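PDB 6KVR: fatty acid amide hydrolase from Candida albicans, which probably hydrolyses monocarboxylic acid amides to the free carboxylate and ammonium, as a member of the amidase family. Local coordinates for residues A[439-442]-A[443-446]. Numbering follows the deposited sequence.
Sequences ELNV and TRDQ
With CG anti to the backbone N (chi1 174°) and a bend at chi3 (69°), Arg444 turns its guanidinium alongside the amide of Asn441, whose CG lies beside its own backbone N. The two flat groups stack with planes 12° apart; Asn441 OD1 sits over one guanidinium face, toward the rim, 3.9 Å from Arg444 NH1. At the guanidinium edge Asp445 OD1 takes two bonds, from Arg444 NE and from Arg444 NH2, each 3.2 Å long. Both donors reach this oxygen from the same side of the carboxylate plane. Ser291 receives a hydrogen bond from Arg444 NH1 through its carbonyl and bonds Asn441 OD1 through its hydroxyl. Glu290 OE2 of the second subunit forms a salt bridge with Arg444 NH2, and the Gly288 carbonyl of that subunit accepts from Asn441 ND2. The side-on salt bridge to Asp445, together with Ser291 and Glu290, probably limits the rotation of the guanidinium. Four i to i+4 backbone bonds hold the turn, from Thr443 N to Glu439 O (3.1 Å) through to Gln446 N to Val442 O (3.0 Å). Thr443 packs on Leu387 and Thr391 of helix 385-397. The arrangement is that of a regular alpha-helix, here helix 434-457 of the amidase fold, with an i to i+3 Asn-Arg stack at the subunit interface.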
ATOM      1  N   GLU A 439     -15.531   1.785   6.647  1.00 23.42           N
ATOM      2  CA  GLU A 439     -15.694   3.106   7.255  1.00 24.32           C
ATOM      3  C   GLU A 439     -14.514   3.470   8.153  1.00 25.09           C
ATOM      4  O   GLU A 439     -14.085   4.633   8.178  1.00 22.89           O
ATOM      5  CB  GLU A 439     -17.003   3.167   8.041  1.00 28.05           C
ATOM      6  CG  GLU A 439     -18.251   3.352   7.165  1.00 32.13           C
ATOM      7  CD  GLU A 439     -19.523   3.196   7.965  1.00 40.25           C
ATOM      8  OE1 GLU A 439     -19.431   3.195   9.213  1.00 46.05           O
ATOM      9  OE2 GLU A 439     -20.608   3.071   7.358  1.00 50.61           O
ATOM     10  N   LEU A 440     -13.968   2.502   8.900  1.00 18.84           N
ATOM     11  CA  LEU A 440     -12.749   2.794   9.665  1.00 21.38           C
ATOM     12  C   LEU A 440     -11.595   3.198   8.740  1.00 22.43           C
ATOM     13  O   LEU A 440     -10.815   4.097   9.072  1.00 21.48           O
ATOM     14  CB  LEU A 440     -12.344   1.595  10.516  1.00 20.36           C
ATOM     15  CG  LEU A 440     -13.310   1.036  11.570  1.00 27.47           C
ATOM     16  CD1 LEU A 440     -12.705  -0.221  12.184  1.00 21.00           C
ATOM     17  CD2 LEU A 440     -13.678   2.074  12.654  1.00 23.85           C
ATOM     18  N   ASN A 441     -11.474   2.533   7.578  1.00 19.87           N
ATOM     19  CA  ASN A 441     -10.471   2.886   6.572  1.00 24.74           C
ATOM     20  C   ASN A 441     -10.640   4.326   6.096  1.00 24.02           C
ATOM     21  O   ASN A 441      -9.648   5.024   5.844  1.00 24.37           O
ATOM     22  CB  ASN A 441     -10.581   1.947   5.357  1.00 23.52           C
ATOM     23  CG  ASN A 441     -10.137   0.528   5.653  1.00 27.64           C
ATOM     24  OD1 ASN A 441      -9.448   0.260   6.651  1.00 26.71           O
ATOM     25  ND2 ASN A 441     -10.530  -0.399   4.778  1.00 25.33           N
ATOM     26  N   VAL A 442     -11.892   4.756   5.896  1.00 22.44           N
ATOM     27  CA  VAL A 442     -12.171   6.124   5.457  1.00 26.12           C
ATOM     28  C   VAL A 442     -11.680   7.119   6.500  1.00 26.45           C
ATOM     29  O   VAL A 442     -11.007   8.103   6.174  1.00 25.26           O
ATOM     30  CB  VAL A 442     -13.677   6.309   5.169  1.00 29.16           C
ATOM     31  CG1 VAL A 442     -14.026   7.800   5.043  1.00 27.22           C
ATOM     32  CG2 VAL A 442     -14.093   5.566   3.888  1.00 27.49           C
ATOM     33  N   THR A 443     -12.009   6.869   7.771  1.00 23.49           N
ATOM     34  CA  THR A 443     -11.509   7.701   8.867  1.00 30.32           C
ATOM     35  C   THR A 443      -9.983   7.786   8.859  1.00 24.48           C
ATOM     36  O   THR A 443      -9.409   8.868   9.028  1.00 24.57           O
ATOM     37  CB  THR A 443     -11.993   7.134  10.200  1.00 27.03           C
ATOM     38  OG1 THR A 443     -13.422   7.147  10.234  1.00 26.74           O
ATOM     39  CG2 THR A 443     -11.444   7.941  11.339  1.00 24.28           C
ATOM     40  N   ARG A 444      -9.313   6.643   8.687  1.00 21.19           N
ATOM     41  CA  ARG A 444      -7.852   6.616   8.639  1.00 25.93           C
ATOM     42  C   ARG A 444      -7.320   7.512   7.529  1.00 24.53           C
ATOM     43  O   ARG A 444      -6.344   8.248   7.718  1.00 24.98           O
ATOM     44  CB  ARG A 444      -7.370   5.180   8.428  1.00 25.32           C
ATOM     45  CG  ARG A 444      -5.875   5.036   8.222  1.00 25.02           C
ATOM     46  CD  ARG A 444      -5.562   3.692   7.584  1.00 27.72           C
ATOM     47  NE  ARG A 444      -6.043   3.662   6.211  1.00 31.86           N
ATOM     48  CZ  ARG A 444      -6.147   2.577   5.451  1.00 31.56           C
ATOM     49  NH1 ARG A 444      -5.784   1.382   5.890  1.00 27.76           N
ATOM     50  NH2 ARG A 444      -6.625   2.698   4.215  1.00 34.17           N
ATOM     51  N   ASP A 445      -7.929   7.443   6.355  1.00 24.13           N
ATOM     52  CA  ASP A 445      -7.436   8.243   5.246  1.00 24.72           C
ATOM     53  C   ASP A 445      -7.650   9.728   5.508  1.00 27.40           C
ATOM     54  O   ASP A 445      -6.791  10.552   5.163  1.00 28.06           O
ATOM     55  CB  ASP A 445      -8.106   7.794   3.952  1.00 27.41           C
ATOM     56  CG  ASP A 445      -7.615   6.421   3.500  1.00 41.63           C
ATOM     57  OD1 ASP A 445      -6.613   5.917   4.084  1.00 39.47           O
ATOM     58  OD2 ASP A 445      -8.208   5.861   2.546  1.00 43.13           O
ATOM     59  N   GLN A 446      -8.774  10.089   6.145  1.00 22.15           N
ATOM     60  CA  GLN A 446      -9.012  11.493   6.479  1.00 29.84           C
ATOM     61  C   GLN A 446      -7.990  12.007   7.485  1.00 29.66           C
ATOM     62  O   GLN A 446      -7.513  13.143   7.367  1.00 29.62           O
ATOM     63  CB  GLN A 446     -10.430  11.682   7.012  1.00 25.79           C
ATOM     64  CG  GLN A 446     -11.473  11.652   5.922  1.00 31.40           C
ATOM     65  CD  GLN A 446     -12.872  11.469   6.475  1.00 36.76           C
ATOM     66  OE1 GLN A 446     -13.043  11.104   7.633  1.00 37.61           O
ATOM     67  NE2 GLN A 446     -13.881  11.747   5.653  1.00 36.71           N
TER